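PDB 4ART: structural protein ORF273 from Acidianus two-tailed virus, which is a heat- and acid-stable structural protein of the virion with a new fold, its precise role unclear. Local coordinates for residues A[60-65]-A[85-90]; A[156-161]-A[246-251]; A[173-178]-A[192-197]. All coordinates share one frame; numbering follows the deposited sequence.

Interaction 1: A[60-65]-A[85-90]; sequences YILRDG and NDIYAF
Ile61 O takes two backbone N-H groups from the facing strand. Tyr88 N donates to Ile61 O at 2.8 Å. Ala89 N reaches the same Ile61 O at 3.0 Å. The first donor lies in the carbonyl plane and the second is tilted 16° from it. Ile61 N returns a nearly straight bond to Ala89 O. Past the strand end, Arg63 N reaches Asp86 O at 3.1 Å.

Tyr60 and Phe90 share one face, Ile61 and Ala89 the other. At the bulge Leu62 and Ile87 diverge, and Ile87 CD1 comes over the centre of the Tyr60 ring, 3.7 Å from its centroid, a CH-pi contact. The rings of Tyr60 and Phe90 meet rim to rim, with Tyr60 CE1 3.5 Å from Phe90 CD1. Ile61 CB packs against Ala89 CB.

With CG anti to the backbone N (chi1 -176°), the Tyr88 ring presents one face to Arg63. The Arg63 chain bends at chi2, and its guanidinium lies flat on the ring, the planes 13° apart. Arg63 CZ is 4.4 Å from the Tyr88 ring centroid, a cation-pi contact.

Further out, Asp74 of helix 70-78 bonds Tyr60 OH, and Tyr73 of that helix meets the Tyr60 ring. Leu31, Ile34 and Val35 of helix 23-44 cover Ile61. Strand 58-62 pairs antiparallel with strand 87-96 in the mixed sheet, and Tyr88 and Ala89 opposite Ile61 form a classic beta bulge.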
loop_
_atom_site.group_PDB
_atom_site.type_symbol
_atom_site.label_atom_id
_atom_site.label_comp_id
_atom_site.label_asym_id
_atom_site.label_seq_id
_atom_site.Cartn_x
_atom_site.Cartn_y
_atom_site.Cartn_z
ATOM N N TYR A 60 -0.881 -18.178 8.850
ATOM C CA TYR A 60 -2.132 -18.912 8.813
ATOM C C TYR A 60 -2.408 -19.453 10.217
ATOM O O TYR A 60 -1.489 -19.883 10.912
ATOM C CB TYR A 60 -2.081 -20.091 7.846
ATOM C CG TYR A 60 -1.833 -19.747 6.389
ATOM C CD1 TYR A 60 -2.610 -18.800 5.732
ATOM C CD2 TYR A 60 -0.915 -20.467 5.633
ATOM C CE1 TYR A 60 -2.422 -18.525 4.372
ATOM C CE2 TYR A 60 -0.732 -20.214 4.277
ATOM C CZ TYR A 60 -1.472 -19.226 3.653
ATOM O OH TYR A 60 -1.264 -18.972 2.316
ATOM N N ILE A 61 -3.666 -19.437 10.626
ATOM C CA ILE A 61 -4.096 -20.051 11.867
ATOM C C ILE A 61 -4.937 -21.225 11.420
ATOM O O ILE A 61 -5.851 -21.071 10.596
ATOM C CB ILE A 61 -4.816 -19.131 12.904
ATOM C CG1 ILE A 61 -3.954 -17.896 13.236
ATOM C CG2 ILE A 61 -5.154 -19.910 14.194
ATOM C CD1 ILE A 61 -4.617 -16.844 14.143
ATOM N N LEU A 62 -4.571 -22.409 11.916
ATOM C CA LEU A 62 -5.245 -23.647 11.592
ATOM C C LEU A 62 -6.444 -23.827 12.492
ATOM O O LEU A 62 -6.604 -23.103 13.490
ATOM C CB LEU A 62 -4.276 -24.853 11.639
ATOM C CG LEU A 62 -3.182 -24.920 10.554
ATOM C CD1 LEU A 62 -2.587 -26.305 10.456
ATOM C CD2 LEU A 62 -3.561 -24.252 9.237
ATOM N N ARG A 63 -7.326 -24.746 12.109
ATOM C CA ARG A 63 -8.579 -24.994 12.808
ATOM C C ARG A 63 -8.303 -25.490 14.263
ATOM O O ARG A 63 -9.106 -25.244 15.144
ATOM C CB ARG A 63 -9.427 -25.965 11.936
ATOM C CG ARG A 63 -10.906 -26.071 12.266
ATOM C CD ARG A 63 -11.764 -24.866 11.926
ATOM N NE ARG A 63 -13.102 -24.973 12.520
ATOM C CZ ARG A 63 -13.404 -24.670 13.782
ATOM N NH1 ARG A 63 -12.462 -24.229 14.614
ATOM N NH2 ARG A 63 -14.648 -24.813 14.227
ATOM N N ASP A 64 -7.101 -26.061 14.509
ATOM C CA ASP A 64 -6.629 -26.545 15.809
ATOM C C ASP A 64 -5.931 -25.434 16.625
ATOM O O ASP A 64 -5.408 -25.709 17.700
ATOM C CB ASP A 64 -5.703 -27.765 15.642
ATOM C CG ASP A 64 -4.414 -27.528 14.846
ATOM O OD1 ASP A 64 -4.093 -26.348 14.550
ATOM O OD2 ASP A 64 -3.722 -28.505 14.552
ATOM N N GLY A 65 -5.913 -24.220 16.091
ATOM C CA GLY A 65 -5.313 -23.059 16.746
ATOM C C GLY A 65 -3.823 -22.858 16.535
ATOM O O GLY A 65 -3.259 -21.896 17.057
ATOM N N ASN A 85 -6.637 -26.979 3.304
ATOM C CA ASN A 85 -7.979 -27.189 3.858
ATOM C C ASN A 85 -8.041 -26.925 5.355
ATOM O O ASN A 85 -9.100 -26.594 5.865
ATOM C CB ASN A 85 -8.507 -28.590 3.526
ATOM C CG ASN A 85 -8.575 -28.868 2.045
ATOM O OD1 ASN A 85 -9.011 -28.037 1.238
ATOM N ND2 ASN A 85 -8.120 -30.047 1.645
ATOM N N ASP A 86 -6.896 -27.011 6.033
ATOM C CA ASP A 86 -6.768 -26.772 7.477
ATOM C C ASP A 86 -6.699 -25.295 7.876
ATOM O O ASP A 86 -6.798 -24.983 9.059
ATOM C CB ASP A 86 -5.545 -27.548 8.011
ATOM C CG ASP A 86 -5.686 -29.059 7.958
ATOM O OD1 ASP A 86 -6.805 -29.568 8.224
ATOM O OD2 ASP A 86 -4.679 -29.735 7.687
ATOM N N ILE A 87 -6.488 -24.388 6.902
ATOM C CA ILE A 87 -6.394 -22.946 7.156
ATOM C C ILE A 87 -7.755 -22.397 7.581
ATOM O O ILE A 87 -8.735 -22.519 6.837
ATOM C CB ILE A 87 -5.783 -22.181 5.951
ATOM C CG1 ILE A 87 -4.363 -22.684 5.658
ATOM C CG2 ILE A 87 -5.803 -20.643 6.205
ATOM C CD1 ILE A 87 -3.840 -22.368 4.300
ATOM N N TYR A 88 -7.802 -21.789 8.770
ATOM C CA TYR A 88 -9.011 -21.227 9.373
ATOM C C TYR A 88 -9.010 -19.680 9.343
ATOM O O TYR A 88 -10.066 -19.056 9.175
ATOM C CB TYR A 88 -9.104 -21.727 10.818
ATOM C CG TYR A 88 -10.346 -21.315 11.574
ATOM C CD1 TYR A 88 -11.613 -21.567 11.058
ATOM C CD2 TYR A 88 -10.259 -20.749 12.844
ATOM C CE1 TYR A 88 -12.764 -21.258 11.785
ATOM C CE2 TYR A 88 -11.408 -20.437 13.582
ATOM C CZ TYR A 88 -12.656 -20.695 13.045
ATOM O OH TYR A 88 -13.788 -20.391 13.750
ATOM N N ALA A 89 -7.827 -19.072 9.525
ATOM C CA ALA A 89 -7.651 -17.619 9.534
ATOM C C ALA A 89 -6.357 -17.233 8.860
ATOM O O ALA A 89 -5.350 -17.945 8.977
ATOM C CB ALA A 89 -7.679 -17.080 10.966
ATOM N N PHE A 90 -6.391 -16.106 8.135
ATOM C CA PHE A 90 -5.230 -15.519 7.459
ATOM C C PHE A 90 -4.859 -14.259 8.240
ATOM O O PHE A 90 -5.730 -13.473 8.568
ATOM C CB PHE A 90 -5.562 -15.192 5.997
ATOM C CG PHE A 90 -4.469 -14.484 5.239
ATOM C CD1 PHE A 90 -3.310 -15.154 4.869
ATOM C CD2 PHE A 90 -4.601 -13.151 4.884
ATOM C CE1 PHE A 90 -2.300 -14.499 4.158
ATOM C CE2 PHE A 90 -3.596 -12.496 4.180
ATOM C CZ PHE A 90 -2.456 -13.175 3.795
#

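Interaction 2: A[156-161]-A[246-251]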
loop_
_atom_site.group_PDB
_atom_site.type_symbol
_atom_site.label_atom_id
_atom_site.label_comp_id
_atom_site.label_asym_id
_atom_site.label_seq_id
_atom_site.Cartn_x
_atom_site.Cartn_y
_atom_site.Cartn_z
ATOM N N ALA A 156 -2.447 -4.063 18.071
ATOM C CA ALA A 156 -3.884 -4.044 17.860
ATOM C C ALA A 156 -4.194 -5.174 16.895
ATOM O O ALA A 156 -3.514 -5.340 15.885
ATOM C CB ALA A 156 -4.337 -2.720 17.285
ATOM N N VAL A 157 -5.145 -6.012 17.264
ATOM C CA VAL A 157 -5.519 -7.160 16.449
ATOM C C VAL A 157 -6.986 -6.919 16.048
ATOM O O VAL A 157 -7.843 -6.778 16.928
ATOM C CB VAL A 157 -5.358 -8.496 17.226
ATOM C CG1 VAL A 157 -5.715 -9.692 16.341
ATOM C CG2 VAL A 157 -3.966 -8.656 17.842
ATOM N N ASN A 158 -7.252 -6.877 14.735
ATOM C CA ASN A 158 -8.588 -6.686 14.134
ATOM C C ASN A 158 -9.021 -7.953 13.421
ATOM O O ASN A 158 -8.369 -8.367 12.478
ATOM C CB ASN A 158 -8.573 -5.502 13.133
ATOM C CG ASN A 158 -8.425 -4.170 13.827
ATOM O OD1 ASN A 158 -9.058 -3.906 14.819
ATOM N ND2 ASN A 158 -7.356 -3.452 13.566
ATOM N N ILE A 159 -10.136 -8.550 13.859
ATOM C CA ILE A 159 -10.665 -9.785 13.300
ATOM C C ILE A 159 -11.921 -9.539 12.480
ATOM O O ILE A 159 -12.944 -9.103 13.005
ATOM C CB ILE A 159 -10.844 -10.851 14.413
ATOM C CG1 ILE A 159 -9.505 -11.086 15.159
ATOM C CG2 ILE A 159 -11.375 -12.121 13.815
ATOM C CD1 ILE A 159 -9.640 -11.739 16.448
ATOM N N TYR A 160 -11.858 -9.887 11.191
ATOM C CA TYR A 160 -12.979 -9.715 10.257
ATOM C C TYR A 160 -13.487 -11.073 9.842
ATOM O O TYR A 160 -12.700 -11.949 9.506
ATOM C CB TYR A 160 -12.503 -8.969 8.982
ATOM C CG TYR A 160 -11.913 -7.595 9.232
ATOM C CD1 TYR A 160 -10.567 -7.438 9.546
ATOM C CD2 TYR A 160 -12.713 -6.449 9.196
ATOM C CE1 TYR A 160 -10.029 -6.182 9.813
ATOM C CE2 TYR A 160 -12.183 -5.190 9.438
ATOM C CZ TYR A 160 -10.845 -5.061 9.760
ATOM O OH TYR A 160 -10.326 -3.810 9.963
ATOM N N ASP A 161 -14.793 -11.216 9.794
ATOM C CA ASP A 161 -15.479 -12.408 9.296
ATOM C C ASP A 161 -15.508 -12.208 7.779
ATOM O O ASP A 161 -16.071 -11.221 7.313
ATOM C CB ASP A 161 -16.922 -12.480 9.857
ATOM C CG ASP A 161 -17.698 -13.685 9.342
ATOM O OD1 ASP A 161 -18.322 -13.579 8.284
ATOM O OD2 ASP A 161 -17.629 -14.738 9.964
ATOM N N PRO A 246 -15.153 -5.149 13.059
ATOM C CA PRO A 246 -14.176 -6.188 13.423
ATOM C C PRO A 246 -14.111 -6.402 14.944
ATOM O O PRO A 246 -14.382 -5.485 15.702
ATOM C CB PRO A 246 -12.833 -5.605 12.945
ATOM C CG PRO A 246 -12.997 -4.172 13.041
ATOM C CD PRO A 246 -14.472 -3.881 12.723
ATOM N N TYR A 247 -13.734 -7.591 15.381
ATOM C CA TYR A 247 -13.529 -7.843 16.792
ATOM C C TYR A 247 -12.121 -7.337 17.024
ATOM O O TYR A 247 -11.174 -7.792 16.382
ATOM C CB TYR A 247 -13.634 -9.328 17.065
ATOM C CG TYR A 247 -13.718 -9.677 18.522
ATOM C CD1 TYR A 247 -14.950 -9.801 19.159
ATOM C CD2 TYR A 247 -12.566 -9.964 19.257
ATOM C CE1 TYR A 247 -15.037 -10.226 20.479
ATOM C CE2 TYR A 247 -12.642 -10.417 20.564
ATOM C CZ TYR A 247 -13.880 -10.537 21.172
ATOM O OH TYR A 247 -13.957 -10.923 22.475
ATOM N N GLN A 248 -11.997 -6.313 17.859
ATOM C CA GLN A 248 -10.733 -5.611 18.062
ATOM C C GLN A 248 -10.126 -5.837 19.441
ATOM O O GLN A 248 -10.792 -5.600 20.455
ATOM C CB GLN A 248 -10.967 -4.122 17.776
ATOM C CG GLN A 248 -9.714 -3.261 17.739
ATOM C CD GLN A 248 -10.072 -1.869 17.268
ATOM O OE1 GLN A 248 -10.017 -0.921 18.044
ATOM N NE2 GLN A 248 -10.473 -1.716 15.985
ATOM N N VAL A 249 -8.867 -6.346 19.481
ATOM C CA VAL A 249 -8.159 -6.618 20.761
ATOM C C VAL A 249 -6.827 -5.873 20.770
ATOM O O VAL A 249 -6.087 -5.943 19.785
ATOM C CB VAL A 249 -8.011 -8.131 21.124
ATOM C CG1 VAL A 249 -7.388 -8.333 22.498
ATOM C CG2 VAL A 249 -9.340 -8.854 21.038
ATOM N N CYS A 250 -6.541 -5.144 21.878
ATOM C CA CYS A 250 -5.353 -4.311 22.019
ATOM C C CYS A 250 -4.469 -4.671 23.194
ATOM O O CYS A 250 -4.918 -5.279 24.158
ATOM C CB CYS A 250 -5.691 -2.822 21.984
ATOM S SG CYS A 250 -6.657 -2.316 20.548
ATOM N N TYR A 251 -3.173 -4.381 23.051
ATOM C CA TYR A 251 -2.121 -4.726 24.002
ATOM C C TYR A 251 -1.034 -3.659 24.032
ATOM O O TYR A 251 -0.795 -2.977 23.029
ATOM C CB TYR A 251 -1.439 -6.040 23.579
ATOM C CG TYR A 251 -2.362 -7.199 23.270
ATOM C CD1 TYR A 251 -2.910 -7.364 21.994
ATOM C CD2 TYR A 251 -2.639 -8.170 24.233
ATOM C CE1 TYR A 251 -3.712 -8.462 21.690
ATOM C CE2 TYR A 251 -3.477 -9.245 23.954
ATOM C CZ TYR A 251 -3.974 -9.409 22.669
ATOM O OH TYR A 251 -4.758 -10.499 22.400
#
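Asn158 turns CG beside its backbone N (chi1 -70°), while Gln248 extends with CG anti to its own N (chi1 -171°). The two side chains then lie alongside, pointing the same way. Gln248 NE2 donates to Asn158 OD1 at 2.9 Å. The bond is bent at the hydrogen. The amide planes stand 72° apart, and NE2 is tilted from the plane of the Asn158 carbonyl.

Tyr160 and Pro246 also run side by side. Pro246 CB lies over one face of the Tyr160 ring, 3.8 Å from the centroid, a CH-pi contact set toward the rim.

Ala156 CB touches Cys250 SG at 4.0 Å on the face shared with Asn158 and Gln248. That sulfur is joined to Cys263 in a disulfide, which ties the strand to helix 263-266. Ile159 CB meets Tyr247 CB on the other face. Nearby, Val157 CG2 approaches the edge of the Tyr251 ring, 3.9 Å from CE1. Helix 23-44 takes the phenol ends: Glu29 bonds Tyr247 OH and Asp33 bonds Tyr251 OH.

Two pairs of backbone bonds hold the strands. Val157 N reaches Val249 O at 2.7 Å, and Val249 N answers to Val157 O. Ile159 and Tyr247 exchange the second pair. The result is a regular antiparallel pairing of neighbouring strands in the mixed sheet, with helices packed on both faces.

Interaction 3: A[173-178]-A[192-197]; sequences QIVEQK and NDIERI
Ile174 lays its CG2 methyl against Ile197 CG2, 3.8 Å away, as the two side chains run alongside each other with opposite sense. This is helix-to-helix packing between helices 171-179 and 188-201, on the helical part of the fold outside the main sheet. The axes of the two short segments come within 10.2 Å, with their N-to-C directions 136° apart. No hydrogen bond crosses the contact, so shape and apolar cover carry it.

Ile194 packs against both Ile174 and Val175. Its CG2 is anti to the backbone N, and this Ile194 CG2 meets Ile174 CG2 at 4.0 Å. The same Ile194 methyl lies 4.1 Å from Val175 CG2. The other branch of Ile194 turns to Lys178, whose CB and CG lie along Ile194 CG1.

Lys178 is exposed, and its chain reaches across to the second helix after a bend at chi2 (86°). Lys178 CE comes 4.0 Å from Asp193 CB. The ammonium and the Asp193 carboxylate are not in contact. Any attraction between them would therefore act at longer range. Arg196 has a long salt bridge to Asp193 within its own helix, and its NE pairs with Glu201.

Helix 113-123 adds to the apolar side, with Leu121 on Val175 and Leu117 on Ile194. The second subunit lies close to helix 188-201: Glu212 of that subunit packs on Arg196 and its Asp231 on Asn192. At the exposed margin, Lys178 NZ ends 4.0 Å from Ile197 CD1.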
loop_
_atom_site.group_PDB
_atom_site.type_symbol
_atom_site.label_atom_id
_atom_site.label_comp_id
_atom_site.label_asym_id
_atom_site.label_seq_id
_atom_site.Cartn_x
_atom_site.Cartn_y
_atom_site.Cartn_z
ATOM N N GLN A 173 -23.334 -10.834 -5.002
ATOM C CA GLN A 173 -24.203 -10.323 -6.080
ATOM C C GLN A 173 -23.419 -10.108 -7.372
ATOM O O GLN A 173 -23.925 -10.441 -8.439
ATOM C CB GLN A 173 -24.873 -8.994 -5.684
ATOM C CG GLN A 173 -25.739 -9.076 -4.454
ATOM C CD GLN A 173 -25.036 -8.628 -3.199
ATOM O OE1 GLN A 173 -23.959 -9.124 -2.833
ATOM N NE2 GLN A 173 -25.724 -7.781 -2.425
ATOM N N ILE A 174 -22.203 -9.524 -7.278
ATOM C CA ILE A 174 -21.337 -9.258 -8.454
ATOM C C ILE A 174 -20.817 -10.563 -9.083
ATOM O O ILE A 174 -20.797 -10.667 -10.311
ATOM C CB ILE A 174 -20.222 -8.198 -8.162
ATOM C CG1 ILE A 174 -20.848 -6.862 -7.648
ATOM C CG2 ILE A 174 -19.338 -7.963 -9.390
ATOM C CD1 ILE A 174 -19.864 -5.823 -6.944
ATOM N N VAL A 175 -20.437 -11.566 -8.232
ATOM C CA VAL A 175 -19.966 -12.903 -8.635
ATOM C C VAL A 175 -21.129 -13.617 -9.311
ATOM O O VAL A 175 -20.924 -14.216 -10.347
ATOM C CB VAL A 175 -19.358 -13.716 -7.441
ATOM C CG1 VAL A 175 -19.180 -15.183 -7.779
ATOM C CG2 VAL A 175 -18.025 -13.126 -6.999
ATOM N N GLU A 176 -22.361 -13.512 -8.755
ATOM C CA GLU A 176 -23.557 -14.150 -9.325
ATOM C C GLU A 176 -23.910 -13.566 -10.688
ATOM O O GLU A 176 -24.121 -14.325 -11.633
ATOM C CB GLU A 176 -24.749 -14.073 -8.367
ATOM C CG GLU A 176 -25.768 -15.176 -8.597
ATOM C CD GLU A 176 -26.765 -15.384 -7.472
ATOM O OE1 GLU A 176 -26.384 -15.202 -6.291
ATOM O OE2 GLU A 176 -27.906 -15.807 -7.768
ATOM N N GLN A 177 -23.909 -12.229 -10.804
ATOM C CA GLN A 177 -24.197 -11.533 -12.050
ATOM C C GLN A 177 -23.182 -11.885 -13.152
ATOM O O GLN A 177 -23.564 -12.117 -14.294
ATOM C CB GLN A 177 -24.216 -10.012 -11.801
ATOM C CG GLN A 177 -24.820 -9.193 -12.946
ATOM C CD GLN A 177 -26.327 -9.369 -13.067
ATOM O OE1 GLN A 177 -27.030 -9.749 -12.112
ATOM N NE2 GLN A 177 -26.853 -9.102 -14.254
ATOM N N LYS A 178 -21.896 -11.970 -12.796
ATOM C CA LYS A 178 -20.820 -12.254 -13.748
ATOM C C LYS A 178 -20.542 -13.741 -14.029
ATOM O O LYS A 178 -20.269 -14.091 -15.173
ATOM C CB LYS A 178 -19.532 -11.511 -13.342
ATOM C CG LYS A 178 -18.574 -11.219 -14.509
ATOM C CD LYS A 178 -18.910 -9.914 -15.248
ATOM C CE LYS A 178 -17.834 -9.544 -16.241
ATOM N NZ LYS A 178 -17.855 -8.087 -16.540
ATOM N N ASN A 192 -10.107 -10.545 -12.513
ATOM C CA ASN A 192 -9.817 -9.126 -12.719
ATOM C C ASN A 192 -11.053 -8.288 -13.025
ATOM O O ASN A 192 -11.187 -7.192 -12.472
ATOM C CB ASN A 192 -8.701 -8.940 -13.761
ATOM C CG ASN A 192 -7.353 -9.441 -13.292
ATOM O OD1 ASN A 192 -7.057 -9.510 -12.085
ATOM N ND2 ASN A 192 -6.509 -9.803 -14.241
ATOM N N ASP A 193 -11.944 -8.803 -13.899
ATOM C CA ASP A 193 -13.205 -8.148 -14.279
ATOM C C ASP A 193 -14.077 -7.946 -13.065
ATOM O O ASP A 193 -14.623 -6.853 -12.901
ATOM C CB ASP A 193 -13.985 -8.948 -15.354
ATOM C CG ASP A 193 -13.333 -8.979 -16.718
ATOM O OD1 ASP A 193 -12.620 -8.007 -17.056
ATOM O OD2 ASP A 193 -13.560 -9.966 -17.463
ATOM N N ILE A 194 -14.178 -8.974 -12.189
ATOM C CA ILE A 194 -14.960 -8.878 -10.956
ATOM C C ILE A 194 -14.315 -7.868 -10.005
ATOM O O ILE A 194 -15.001 -6.982 -9.497
ATOM C CB ILE A 194 -15.226 -10.258 -10.283
ATOM C CG1 ILE A 194 -16.033 -11.170 -11.223
ATOM C CG2 ILE A 194 -15.945 -10.109 -8.898
ATOM C CD1 ILE A 194 -15.883 -12.616 -10.869
ATOM N N GLU A 195 -13.000 -7.991 -9.798
ATOM C CA GLU A 195 -12.233 -7.105 -8.934
ATOM C C GLU A 195 -12.438 -5.610 -9.292
ATOM O O GLU A 195 -12.661 -4.777 -8.403
ATOM C CB GLU A 195 -10.743 -7.519 -8.972
ATOM C CG GLU A 195 -9.914 -6.627 -8.088
ATOM C CD GLU A 195 -8.815 -7.263 -7.285
ATOM O OE1 GLU A 195 -7.888 -7.844 -7.881
ATOM O OE2 GLU A 195 -8.718 -6.870 -6.107
ATOM N N ARG A 196 -12.383 -5.285 -10.591
ATOM C CA ARG A 196 -12.572 -3.928 -11.111
ATOM C C ARG A 196 -13.948 -3.342 -10.714
ATOM O O ARG A 196 -14.024 -2.184 -10.285
ATOM C CB ARG A 196 -12.377 -3.933 -12.646
ATOM C CG ARG A 196 -12.489 -2.562 -13.306
ATOM C CD ARG A 196 -12.725 -2.671 -14.805
ATOM N NE ARG A 196 -14.161 -2.758 -15.102
ATOM C CZ ARG A 196 -14.813 -3.869 -15.449
ATOM N NH1 ARG A 196 -14.155 -5.012 -15.603
ATOM N NH2 ARG A 196 -16.123 -3.838 -15.669
ATOM N N ILE A 197 -15.036 -4.120 -10.895
ATOM C CA ILE A 197 -16.406 -3.713 -10.519
ATOM C C ILE A 197 -16.522 -3.426 -9.003
ATOM O O ILE A 197 -17.090 -2.400 -8.621
ATOM C CB ILE A 197 -17.465 -4.768 -10.956
ATOM C CG1 ILE A 197 -17.436 -4.975 -12.505
ATOM C CG2 ILE A 197 -18.891 -4.364 -10.464
ATOM C CD1 ILE A 197 -18.349 -6.161 -13.052
#

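In the fold
Interactions 1 and 2 lie in the same mixed sheet, their centres about 17 Å apart. Helix 23-44 covers side chains of both, and strand 139-146 lies between their strand pairs. Interaction 2 is the buried one, with regular pairing and a disulfide on one face. Interaction 1 is partly buried; its pairing is broken by a bulge and ends in an exposed arginine on a tyrosine. Interaction 3 is also partly buried, but joins helices without any hydrogen bond across it. It lies on the opposite side of the chain's centre from interaction 2, within the segment between residues 161 and 246. Of the three, only interaction 3 reaches the second subunit.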